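Local coordinates for protein tryptophan halogenase superfamily (Brevundimonas sp. BAL3, PDB 6FRL) that probably uses reduced flavin to halogenate an organic substrate, as tryptophan halogenases do, and prefers bromination over chlorination, at residues His166-Ala169 with Gly170-Ala173; Arg72-Asp75 with Val76-Thr80. All coordinates share one frame; numbering follows the deposited sequence.

The two contacts lie on the same side of the chain's centre, their own centres about 10 Å apart. Contact 1 is the more buried: it turns strand 164-168 into helix 169-182 through a carboxylate cap and an aliphatic-aromatic contact. Contact 2, a single run through the short helix 73-79, is more of a surface piece, and its side-chain chemistry is a chain of salt bridges along the outside. They meet at Thr-80, whose O is 3.0 Å from Asp-168 N, a probable hydrogen bond, and whose side chain packs on Phe-172. Contact 2 carries its charges on the exposed side of its helix, whereas the buried Asp-168 caps a helix and pairs with Arg-286.

Contact 1. Residues His166-Ala169 with Gly170-Ala173; sequences HLDA and GLFA
Asp-168 reaches past the end of its strand to take Leu-171 N on its carboxylate, OD1 lying 3.1 Å from that nitrogen. With CG anti to the backbone N (chi1 -171°), the carboxylate swings over the first turn, and the N-H comes down on OD1 from well above the carboxylate plane. The side chain of Leu-171 closes in on the same group: its CG sits 3.7 Å from Asp-168 CG, and its CD1 lies against Asp-168 CB. Asp-168 OD2 forms a salt bridge to Arg-286, so the carboxylate is held at both oxygens, which restrains its rotation.

This is an N-cap at a strand-to-helix junction, where strand 164-168, the middle strand of a three-stranded antiparallel sheet, runs straight into helix 169-182. The backbone starts the helix at once: Phe-172 N bonds to Asp-168 O at 3.0 Å, and Ala-173 N to Ala-169 O at 2.8 Å. Replacing Asp-168 by an alanine removes both oxygens, and is likely to leave the Leu-171 N-H without its acceptor at the helix start and Arg-286 without its anionic partner.

The tightly packed side belongs to Leu-167 and Phe-172, both buried. Leu-167 CD2 rests over one face of the Phe-172 ring, 4.1 Å from its centroid in a CH-pi contact, shifted toward the rim near CG. Thr-80 touches both side chains, and Met-25 of helix 20-33 meets the ring as well. By contrast, the outer side of the turn is loose: Gly-170 is exposed there and brings no side chain, and Leu-171 is partly exposed beside Gln-81.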
loop_
_atom_site.group_PDB
_atom_site.type_symbol
_atom_site.label_atom_id
_atom_site.label_comp_id
_atom_site.label_asym_id
_atom_site.label_seq_id
_atom_site.Cartn_x
_atom_site.Cartn_y
_atom_site.Cartn_z
ATOM N N HIS B 166 -18.166 0.169 -21.336
ATOM C CA HIS B 166 -17.805 -0.202 -22.691
ATOM C C HIS B 166 -18.100 1.057 -23.487
ATOM O O HIS B 166 -19.215 1.567 -23.403
ATOM C CB HIS B 166 -18.688 -1.358 -23.216
ATOM C CG HIS B 166 -18.661 -2.592 -22.369
ATOM N ND1 HIS B 166 -19.773 -3.051 -21.699
ATOM C CD2 HIS B 166 -17.657 -3.467 -22.090
ATOM C CE1 HIS B 166 -19.456 -4.158 -21.043
ATOM N NE2 HIS B 166 -18.175 -4.425 -21.252
ATOM N N LEU B 167 -17.151 1.558 -24.265
ATOM C CA LEU B 167 -17.398 2.801 -24.994
ATOM C C LEU B 167 -16.648 2.936 -26.319
ATOM O O LEU B 167 -15.667 2.217 -26.599
ATOM C CB LEU B 167 -17.132 4.022 -24.087
ATOM C CG LEU B 167 -15.814 4.138 -23.296
ATOM C CD1 LEU B 167 -14.576 3.628 -24.034
ATOM C CD2 LEU B 167 -15.576 5.573 -22.865
ATOM N N ASP B 168 -17.113 3.886 -27.131
ATOM C CA ASP B 168 -16.409 4.233 -28.372
ATOM C C ASP B 168 -15.245 5.153 -28.034
ATOM O O ASP B 168 -15.458 6.267 -27.623
ATOM C CB ASP B 168 -17.339 4.888 -29.411
ATOM C CG ASP B 168 -16.661 5.037 -30.785
ATOM O OD1 ASP B 168 -15.517 5.524 -30.863
ATOM O OD2 ASP B 168 -17.250 4.663 -31.802
ATOM N N ALA B 169 -14.022 4.682 -28.239
ATOM C CA ALA B 169 -12.831 5.437 -27.842
ATOM C C ALA B 169 -12.668 6.725 -28.645
ATOM O O ALA B 169 -12.270 7.754 -28.099
ATOM C CB ALA B 169 -11.596 4.578 -27.944
ATOM N N GLY B 170 -12.982 6.644 -29.935
ATOM C CA GLY B 170 -13.006 7.806 -30.834
ATOM C C GLY B 170 -13.966 8.888 -30.354
ATOM O O GLY B 170 -13.586 10.039 -30.279
ATOM N N LEU B 171 -15.193 8.517 -29.996
ATOM C CA LEU B 171 -16.153 9.488 -29.448
ATOM C C LEU B 171 -15.671 10.052 -28.115
ATOM O O LEU B 171 -15.818 11.244 -27.870
ATOM C CB LEU B 171 -17.559 8.881 -29.285
ATOM C CG LEU B 171 -18.265 8.415 -30.580
ATOM C CD1 LEU B 171 -19.659 7.846 -30.258
ATOM C CD2 LEU B 171 -18.354 9.571 -31.603
ATOM N N PHE B 172 -15.104 9.190 -27.259
ATOM C CA PHE B 172 -14.516 9.603 -25.979
ATOM C C PHE B 172 -13.410 10.629 -26.241
ATOM O O PHE B 172 -13.391 11.697 -25.609
ATOM C CB PHE B 172 -13.981 8.405 -25.192
ATOM C CG PHE B 172 -13.575 8.706 -23.773
ATOM C CD1 PHE B 172 -14.416 9.388 -22.924
ATOM C CD2 PHE B 172 -12.359 8.238 -23.267
ATOM C CE1 PHE B 172 -14.060 9.608 -21.595
ATOM C CE2 PHE B 172 -11.986 8.475 -21.943
ATOM C CZ PHE B 172 -12.840 9.162 -21.115
ATOM N N ALA B 173 -12.548 10.353 -27.211
ATOM C CA ALA B 173 -11.513 11.336 -27.594
ATOM C C ALA B 173 -12.111 12.676 -28.044
ATOM O O ALA B 173 -11.659 13.718 -27.608
ATOM C CB ALA B 173 -10.561 10.777 -28.651
#

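Contact 2. Residues Arg72-Asp75 with Val76-Thr80; sequences RDDD and VMRAT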
loop_
_atom_site.group_PDB
_atom_site.type_symbol
_atom_site.label_atom_id
_atom_site.label_comp_id
_atom_site.label_asym_id
_atom_site.label_seq_id
_atom_site.Cartn_x
_atom_site.Cartn_y
_atom_site.Cartn_z
ATOM N N ARG B 72 -20.389 14.050 -15.809
ATOM C CA ARG B 72 -21.293 13.042 -15.228
ATOM C C ARG B 72 -21.264 11.763 -16.063
ATOM O O ARG B 72 -20.992 11.816 -17.274
ATOM C CB ARG B 72 -22.719 13.544 -15.225
ATOM C CG ARG B 72 -22.943 14.791 -14.357
ATOM C CD ARG B 72 -24.263 15.488 -14.699
ATOM N NE ARG B 72 -25.340 14.500 -14.687
ATOM C CZ ARG B 72 -26.053 14.131 -13.618
ATOM N NH1 ARG B 72 -25.894 14.725 -12.419
ATOM N NH2 ARG B 72 -26.919 13.131 -13.747
ATOM N N ASP B 73 -21.557 10.631 -15.402
ATOM C CA ASP B 73 -21.649 9.306 -16.043
ATOM C C ASP B 73 -22.667 9.323 -17.171
ATOM O O ASP B 73 -22.372 8.886 -18.275
ATOM C CB ASP B 73 -22.047 8.193 -15.059
ATOM C CG ASP B 73 -20.994 7.928 -13.977
ATOM O OD1 ASP B 73 -19.794 7.674 -14.269
ATOM O OD2 ASP B 73 -21.383 7.937 -12.814
ATOM N N ASP B 74 -23.859 9.845 -16.924
ATOM C CA ASP B 74 -24.888 9.820 -17.986
ATOM C C ASP B 74 -24.497 10.627 -19.234
ATOM O O ASP B 74 -24.629 10.110 -20.361
ATOM C CB ASP B 74 -26.329 10.096 -17.479
ATOM C CG ASP B 74 -26.485 11.398 -16.725
ATOM O OD1 ASP B 74 -25.677 12.347 -16.876
ATOM O OD2 ASP B 74 -27.474 11.491 -15.968
ATOM N N ASP B 75 -23.972 11.838 -19.056
ATOM C CA ASP B 75 -23.585 12.659 -20.207
ATOM C C ASP B 75 -22.450 11.968 -21.004
ATOM O O ASP B 75 -22.530 11.895 -22.251
ATOM C CB ASP B 75 -23.180 14.082 -19.796
ATOM C CG ASP B 75 -24.350 14.906 -19.148
ATOM O OD1 ASP B 75 -25.561 14.750 -19.527
ATOM O OD2 ASP B 75 -24.018 15.735 -18.245
ATOM N N VAL B 76 -21.430 11.430 -20.307
ATOM C CA VAL B 76 -20.301 10.773 -21.017
ATOM C C VAL B 76 -20.786 9.517 -21.747
ATOM O O VAL B 76 -20.359 9.236 -22.882
ATOM C CB VAL B 76 -19.090 10.428 -20.094
ATOM C CG1 VAL B 76 -18.015 9.656 -20.832
ATOM C CG2 VAL B 76 -18.464 11.672 -19.497
ATOM N N MET B 77 -21.682 8.770 -21.094
ATOM C CA MET B 77 -22.217 7.533 -21.685
ATOM C C MET B 77 -23.052 7.811 -22.920
ATOM O O MET B 77 -22.827 7.160 -23.946
ATOM C CB MET B 77 -22.990 6.679 -20.668
ATOM C CG MET B 77 -22.073 6.020 -19.647
ATOM S SD MET B 77 -23.018 5.023 -18.537
ATOM C CE MET B 77 -23.292 3.571 -19.575
ATOM N N ARG B 78 -23.982 8.773 -22.826
ATOM C CA ARG B 78 -24.748 9.233 -24.005
ATOM C C ARG B 78 -23.828 9.576 -25.164
ATOM O O ARG B 78 -24.082 9.179 -26.290
ATOM C CB ARG B 78 -25.660 10.446 -23.694
ATOM C CG ARG B 78 -27.123 10.092 -23.404
ATOM C CD ARG B 78 -28.037 11.298 -23.245
ATOM N NE ARG B 78 -27.674 12.019 -22.028
ATOM C CZ ARG B 78 -28.162 11.814 -20.811
ATOM N NH1 ARG B 78 -29.121 10.929 -20.601
ATOM N NH2 ARG B 78 -27.709 12.541 -19.791
ATOM N N ALA B 79 -22.755 10.315 -24.888
ATOM C CA ALA B 79 -21.913 10.855 -25.957
ATOM C C ALA B 79 -21.006 9.782 -26.576
ATOM O O ALA B 79 -20.540 9.954 -27.713
ATOM C CB ALA B 79 -21.098 12.051 -25.460
ATOM N N THR B 80 -20.761 8.683 -25.856
ATOM C CA THR B 80 -19.811 7.667 -26.315
ATOM C C THR B 80 -20.447 6.310 -26.717
ATOM O O THR B 80 -19.704 5.311 -26.904
ATOM C CB THR B 80 -18.709 7.455 -25.256
ATOM O OG1 THR B 80 -19.294 7.084 -23.991
ATOM C CG2 THR B 80 -17.874 8.719 -25.100
HETATM O O HOH W 1 -26.115 14.106 -22.371
#
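Asp-75 and Arg-78 meet through a salt bridge along the solvent side of the helix, the two side chains lying side by side and pointing the same way. Arg-78 NH2 donates to Asp-75 OD1 at 3.1 Å; the oxygen lies in the guanidinium plane, at its edge, and is approached on its anti side, with the two flat groups 58° apart. A bend at chi3 (-68°) folds the arginine back toward the preceding turn. A water completes a ring with this pair, accepting from Arg-78 NE at 2.6 Å and donating to Asp-75 OD1, so two donors grip that oxygen.

Asp-74 extends the network. Its OD1 stands 3.6 Å from Arg-78 NH2, a looser salt bridge. Arg-72 holds the same carboxylate side-on, its NE bonded to Asp-74 OD1 and Arg-72 NH2 to Asp-74 OD2 at 2.8 Å, both on the syn side. Two arginines therefore share one carboxylate, which probably offsets their like charges.

The setting is the short helix 73-79, taken whole, with Arg-72 at the N-cap position; i-to-i+4 bonds run from Val-76 N to Arg-72 O and on to Ala-79 N and Asp-75 O.

Val-76, well covered by the preceding turn, works on the buried side. Its CG2 lies 3.4 Å from Arg-72 O, and the side chain packs on Leu-71 and on Phe-172 of helix 169-182. Thr-80, the first residue to leave helical backbone angles, donates from OG1 to Val-76 O at 2.6 Å.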